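Local coordinates for protein YibA (Escherichia coli, PDB 1OYZ) that is of unknown function, with oxidoreductase activity only tentatively assigned, and folds as a curved all-helical array of the HEAT-repeat kind, at residues A[19-24]-A[44-49]; A[57-62]-A[76-81]. All coordinates share one frame; numbering follows the deposited sequence.

Contact 1 of 2, residues A[19-24]-A[44-49]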
loop_
_atom_site.group_PDB
_atom_site.type_symbol
_atom_site.label_atom_id
_atom_site.label_comp_id
_atom_site.label_asym_id
_atom_site.label_seq_id
_atom_site.Cartn_x
_atom_site.Cartn_y
_atom_site.Cartn_z
ATOM N N GLN A 19 -0.534 22.639 -16.298
ATOM C CA GLN A 19 -0.277 23.024 -17.684
ATOM C C GLN A 19 -0.992 22.061 -18.625
ATOM O O GLN A 19 -1.604 22.492 -19.599
ATOM C CB GLN A 19 1.212 22.984 -18.028
ATOM C CG GLN A 19 1.985 24.248 -17.743
ATOM C CD GLN A 19 3.417 24.144 -18.238
ATOM O OE1 GLN A 19 4.166 23.265 -17.818
ATOM N NE2 GLN A 19 3.796 25.029 -19.145
ATOM N N CYS A 20 -0.893 20.757 -18.333
ATOM C CA CYS A 20 -1.514 19.728 -19.157
ATOM C C CYS A 20 -3.010 19.932 -19.276
ATOM O O CYS A 20 -3.594 19.672 -20.329
ATOM C CB CYS A 20 -1.235 18.324 -18.588
ATOM S SG CYS A 20 0.459 17.699 -18.840
ATOM N N LYS A 21 -3.635 20.384 -18.196
ATOM C CA LYS A 21 -5.073 20.626 -18.198
ATOM C C LYS A 21 -5.503 21.653 -19.249
ATOM O O LYS A 21 -6.637 21.596 -19.726
ATOM C CB LYS A 21 -5.546 21.060 -16.807
ATOM C CG LYS A 21 -5.504 19.901 -15.826
ATOM C CD LYS A 21 -5.823 20.282 -14.384
ATOM C CE LYS A 21 -7.275 20.623 -14.180
ATOM N NZ LYS A 21 -7.551 20.706 -12.707
ATOM N N LYS A 22 -4.608 22.569 -19.626
ATOM C CA LYS A 22 -4.954 23.571 -20.640
ATOM C C LYS A 22 -5.092 22.969 -22.033
ATOM O O LYS A 22 -5.679 23.585 -22.911
ATOM C CB LYS A 22 -3.899 24.684 -20.705
ATOM C CG LYS A 22 -3.893 25.613 -19.502
ATOM C CD LYS A 22 -2.867 26.725 -19.648
ATOM C CE LYS A 22 -2.574 27.355 -18.291
ATOM N NZ LYS A 22 -2.001 26.348 -17.326
ATOM N N LEU A 23 -4.554 21.764 -22.219
ATOM C CA LEU A 23 -4.575 21.076 -23.509
ATOM C C LEU A 23 -5.885 20.367 -23.881
ATOM O O LEU A 23 -6.613 19.930 -22.997
ATOM C CB LEU A 23 -3.436 20.048 -23.534
ATOM C CG LEU A 23 -2.039 20.612 -23.264
ATOM C CD1 LEU A 23 -1.055 19.479 -23.135
ATOM C CD2 LEU A 23 -1.645 21.563 -24.380
ATOM N N ASN A 24 -6.186 20.242 -25.181
ATOM C CA ASN A 24 -7.401 19.523 -25.593
ATOM C C ASN A 24 -7.106 18.012 -25.681
ATOM O O ASN A 24 -5.948 17.603 -25.629
ATOM C CB ASN A 24 -7.922 20.042 -26.938
ATOM C CG ASN A 24 -6.962 19.796 -28.082
ATOM O OD1 ASN A 24 -6.663 18.651 -28.436
ATOM N ND2 ASN A 24 -6.474 20.879 -28.673
ATOM N N ALA A 44 -2.041 11.599 -18.864
ATOM C CA ALA A 44 -2.999 10.572 -18.476
ATOM C C ALA A 44 -3.795 10.998 -17.248
ATOM O O ALA A 44 -4.982 10.711 -17.145
ATOM C CB ALA A 44 -2.261 9.248 -18.196
ATOM N N ARG A 45 -3.154 11.674 -16.302
ATOM C CA ARG A 45 -3.881 12.107 -15.102
ATOM C C ARG A 45 -4.994 13.073 -15.517
ATOM O O ARG A 45 -6.102 12.980 -15.019
ATOM C CB ARG A 45 -2.951 12.801 -14.085
ATOM C CG ARG A 45 -1.921 11.885 -13.383
ATOM C CD ARG A 45 -1.068 12.652 -12.339
ATOM N NE ARG A 45 -1.904 13.234 -11.276
ATOM C CZ ARG A 45 -1.612 14.354 -10.602
ATOM N NH1 ARG A 45 -2.437 14.794 -9.660
ATOM N NH2 ARG A 45 -0.500 15.042 -10.862
ATOM N N VAL A 46 -4.702 13.987 -16.438
ATOM C CA VAL A 46 -5.728 14.927 -16.864
ATOM C C VAL A 46 -6.841 14.132 -17.511
ATOM O O VAL A 46 -8.028 14.411 -17.302
ATOM C CB VAL A 46 -5.193 15.956 -17.865
ATOM C CG1 VAL A 46 -6.281 16.965 -18.194
ATOM C CG2 VAL A 46 -3.976 16.645 -17.296
ATOM N N LEU A 47 -6.458 13.108 -18.268
ATOM C CA LEU A 47 -7.473 12.277 -18.922
ATOM C C LEU A 47 -8.340 11.543 -17.888
ATOM O O LEU A 47 -9.561 11.456 -18.047
ATOM C CB LEU A 47 -6.816 11.284 -19.914
ATOM C CG LEU A 47 -6.175 11.983 -21.133
ATOM C CD1 LEU A 47 -5.555 11.009 -22.120
ATOM C CD2 LEU A 47 -7.256 12.762 -21.810
ATOM N N GLN A 48 -7.731 11.040 -16.816
ATOM C CA GLN A 48 -8.514 10.337 -15.801
ATOM C C GLN A 48 -9.521 11.297 -15.174
ATOM O O GLN A 48 -10.614 10.884 -14.793
ATOM C CB GLN A 48 -7.631 9.747 -14.674
ATOM C CG GLN A 48 -6.675 8.598 -15.045
ATOM C CD GLN A 48 -5.668 8.303 -13.908
ATOM O OE1 GLN A 48 -5.158 9.229 -13.284
ATOM N NE2 GLN A 48 -5.373 7.020 -13.658
ATOM N N LEU A 49 -9.142 12.571 -15.063
ATOM C CA LEU A 49 -10.007 13.605 -14.462
ATOM C C LEU A 49 -11.193 14.038 -15.319
ATOM O O LEU A 49 -12.331 14.043 -14.853
ATOM C CB LEU A 49 -9.187 14.865 -14.112
ATOM C CG LEU A 49 -9.951 16.105 -13.603
ATOM C CD1 LEU A 49 -10.457 15.851 -12.205
ATOM C CD2 LEU A 49 -9.051 17.337 -13.601
#
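Cys20 and Lys21 meet Val46 and Leu49 chiefly through aliphatic carbons, and no ring or amide face takes part between 19-24 and 44-49; the aromatic group at hand is Tyr17, one turn earlier, which touches Val46 and Leu49 and forms a cation-pi pair with Arg45. Val46 is the central piece. Its CG2 touches both residues it faces, coming to 3.5 Å from Cys20 CB, tighter than usual for two carbons, while CG1 meets the Lys21 chain at a slant, and both methyls lie 3.9 Å from Lys21 CG. With CG1 anti to the backbone N (chi1 -176°), both branches are directed at the other backbone, which approaches to 5.9 Å between the CA atoms of Lys21 and Val46. A small, weakly polar cysteine suits such a close, buried approach. Lys21 works as a hydrocarbon arm at the partly exposed margin. A bend at chi3 (71°) brings CE and NZ each to 3.8 Å from Leu49 CD2, the two side chains meeting nearly at a right angle. Were a serine to stand in place of Lys21, the CG and CE packing would be gone, and Leu49 CD2 would probably lose its cover from this side. Beyond the contact, Leu23 rests on Leu28 and Leu31, and Leu23 O accepts from Arg50. Asn24 caps the next helix, and Leu47 packs on Leu28 and Phe29, so helix 25-31 lies against both segments, with helix 68-80 packed on helix 37-50 through Ala44.

Contact 2 of 2, residues A[57-62]-A[76-81]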
loop_
_atom_site.group_PDB
_atom_site.type_symbol
_atom_site.label_atom_id
_atom_site.label_comp_id
_atom_site.label_asym_id
_atom_site.label_seq_id
_atom_site.Cartn_x
_atom_site.Cartn_y
_atom_site.Cartn_z
ATOM N N ARG A 57 -12.290 4.902 -24.905
ATOM C CA ARG A 57 -12.030 4.030 -26.059
ATOM C C ARG A 57 -10.551 3.933 -26.404
ATOM O O ARG A 57 -10.016 2.850 -26.593
ATOM C CB ARG A 57 -12.824 4.496 -27.289
ATOM C CG ARG A 57 -14.310 4.154 -27.214
ATOM C CD ARG A 57 -15.081 4.541 -28.490
ATOM N NE ARG A 57 -14.606 3.829 -29.686
ATOM C CZ ARG A 57 -13.537 4.168 -30.417
ATOM N NH1 ARG A 57 -12.805 5.231 -30.092
ATOM N NH2 ARG A 57 -13.190 3.431 -31.477
ATOM N N LEU A 58 -9.894 5.073 -26.484
ATOM C CA LEU A 58 -8.492 5.095 -26.805
ATOM C C LEU A 58 -7.701 4.295 -25.757
ATOM O O LEU A 58 -6.757 3.581 -26.093
ATOM C CB LEU A 58 -8.030 6.545 -26.850
ATOM C CG LEU A 58 -6.647 6.902 -27.393
ATOM C CD1 LEU A 58 -5.576 6.544 -26.363
ATOM C CD2 LEU A 58 -6.416 6.181 -28.740
ATOM N N ALA A 59 -8.086 4.420 -24.488
ATOM C CA ALA A 59 -7.389 3.694 -23.420
ATOM C C ALA A 59 -7.526 2.178 -23.620
ATOM O O ALA A 59 -6.552 1.419 -23.490
ATOM C CB ALA A 59 -7.943 4.109 -22.050
ATOM N N ILE A 60 -8.743 1.756 -23.946
ATOM C CA ILE A 60 -9.038 0.361 -24.218
ATOM C C ILE A 60 -8.178 -0.093 -25.401
ATOM O O ILE A 60 -7.429 -1.064 -25.285
ATOM C CB ILE A 60 -10.529 0.184 -24.525
ATOM C CG1 ILE A 60 -11.315 0.314 -23.215
ATOM C CG2 ILE A 60 -10.783 -1.172 -25.251
ATOM C CD1 ILE A 60 -12.817 0.510 -23.405
ATOM N N GLU A 61 -8.226 0.626 -26.516
ATOM C CA GLU A 61 -7.397 0.210 -27.646
ATOM C C GLU A 61 -5.927 0.106 -27.235
ATOM O O GLU A 61 -5.252 -0.882 -27.573
ATOM C CB GLU A 61 -7.517 1.182 -28.807
ATOM C CG GLU A 61 -8.912 1.322 -29.329
ATOM C CD GLU A 61 -8.975 2.297 -30.478
ATOM O OE1 GLU A 61 -10.097 2.586 -30.941
ATOM O OE2 GLU A 61 -7.900 2.769 -30.926
ATOM N N PHE A 62 -5.426 1.116 -26.521
ATOM C CA PHE A 62 -4.037 1.091 -26.061
ATOM C C PHE A 62 -3.772 -0.185 -25.283
ATOM O O PHE A 62 -2.652 -0.682 -25.270
ATOM C CB PHE A 62 -3.718 2.281 -25.147
ATOM C CG PHE A 62 -3.131 3.455 -25.867
ATOM C CD1 PHE A 62 -3.524 3.750 -27.171
ATOM C CD2 PHE A 62 -2.203 4.277 -25.246
ATOM C CE1 PHE A 62 -3.000 4.842 -27.846
ATOM C CE2 PHE A 62 -1.671 5.377 -25.909
ATOM C CZ PHE A 62 -2.071 5.661 -27.216
ATOM N N PHE A 76 -3.587 2.230 -16.821
ATOM C CA PHE A 76 -3.506 3.246 -15.759
ATOM C C PHE A 76 -4.723 4.178 -15.873
ATOM O O PHE A 76 -5.456 4.395 -14.906
ATOM C CB PHE A 76 -2.212 4.061 -15.902
ATOM C CG PHE A 76 -2.098 5.231 -14.939
ATOM C CD1 PHE A 76 -2.058 5.022 -13.559
ATOM C CD2 PHE A 76 -1.974 6.541 -15.427
ATOM C CE1 PHE A 76 -1.886 6.091 -12.676
ATOM C CE2 PHE A 76 -1.802 7.623 -14.557
ATOM C CZ PHE A 76 -1.756 7.403 -13.171
ATOM N N ILE A 77 -4.939 4.716 -17.062
ATOM C CA ILE A 77 -6.059 5.609 -17.279
ATOM C C ILE A 77 -7.356 4.953 -16.855
ATOM O O ILE A 77 -8.164 5.536 -16.121
ATOM C CB ILE A 77 -6.145 6.041 -18.770
ATOM C CG1 ILE A 77 -5.016 7.003 -19.092
ATOM C CG2 ILE A 77 -7.438 6.781 -19.048
ATOM C CD1 ILE A 77 -4.927 7.370 -20.537
ATOM N N LEU A 78 -7.528 3.721 -17.302
ATOM C CA LEU A 78 -8.723 2.935 -17.027
ATOM C C LEU A 78 -9.003 2.695 -15.538
ATOM O O LEU A 78 -10.133 2.435 -15.151
ATOM C CB LEU A 78 -8.602 1.602 -17.786
ATOM C CG LEU A 78 -9.490 1.330 -19.017
ATOM C CD1 LEU A 78 -9.851 2.606 -19.721
ATOM C CD2 LEU A 78 -8.806 0.350 -19.963
ATOM N N GLY A 79 -7.989 2.789 -14.694
ATOM C CA GLY A 79 -8.237 2.564 -13.276
ATOM C C GLY A 79 -8.995 3.670 -12.547
ATOM O O GLY A 79 -9.614 3.423 -11.509
ATOM N N GLN A 80 -8.974 4.891 -13.072
ATOM C CA GLN A 80 -9.672 5.975 -12.385
ATOM C C GLN A 80 -10.649 6.831 -13.220
ATOM O O GLN A 80 -11.456 7.574 -12.668
ATOM C CB GLN A 80 -8.623 6.856 -11.683
ATOM C CG GLN A 80 -7.898 6.117 -10.545
ATOM C CD GLN A 80 -6.619 6.799 -10.100
ATOM O OE1 GLN A 80 -6.654 7.864 -9.487
ATOM N NE2 GLN A 80 -5.475 6.190 -10.412
ATOM N N ILE A 81 -10.587 6.713 -14.544
ATOM C CA ILE A 81 -11.461 7.471 -15.432
ATOM C C ILE A 81 -12.916 7.042 -15.214
ATOM O O ILE A 81 -13.189 5.890 -14.863
ATOM C CB ILE A 81 -11.066 7.212 -16.908
ATOM C CG1 ILE A 81 -11.610 8.318 -17.826
ATOM C CG2 ILE A 81 -11.598 5.851 -17.354
ATOM C CD1 ILE A 81 -10.985 8.297 -19.240
#
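Ala59 of helix 53-63 fits against Ile77 and Leu78 of helix 68-80, in the helix-on-helix packing from which HEAT-type alpha solenoids are built. The two short segments run roughly antiparallel, at 136°, with axes 9.4 Å apart at their closest. Ala59 supplies the small bump: its single methyl sits between two larger neighbours, CB lying 3.4 Å from Leu78 CD1 and 4.1 Å from Ile77 CG2. Alanine's short side chain suits so close a buried approach. Leu78 answers with its fork. One prong, CD1, presses on Ala59, while the other, CD2, lies 4.1 Å from Ile60 CG1, and the two side chains cross almost squarely. Both side-chain torsions of Leu78 are unusual (chi1 -109°, chi2 29°), which leaves the exact placing of its prongs somewhat uncertain. Ile77 is branched at CB, and its CG2, anti to the backbone N, is the arm that reaches Ala59. Helix 88-101 closes the hollow further, Val91 touching both Ile60 and Leu78 while Leu95 meets Leu78 and Ile94 meets Ile60. On the exposed side of helix 53-63, Arg57 and Glu61 form a salt bridge one turn apart. Further along 76-81, Ile77 O accepts from two backbone donors, Gln80 N at 3.2 Å and Ile81 N at 3.1 Å.

How the contacts relate
From the N terminus, helix 14-21 comes first, and contact 1 folds helix 37-50 back onto it, closing a loop of 19 residues that holds helix 25-31. Only after that does contact 2 open: helix 53-63 follows helix 37-50 directly, and helix 68-80 returns across it, closing a shorter loop of 13 residues. The two contacts therefore stand in series and neither nests in nor crosses the other. Their centres are about 14 Å apart, and they are joined directly where Gln48 NE2 makes a probable hydrogen bond of 2.9 Å with Phe76 O. Together they tie helices 14-21, 37-50, 53-63 and 68-80 into one end of the curved array.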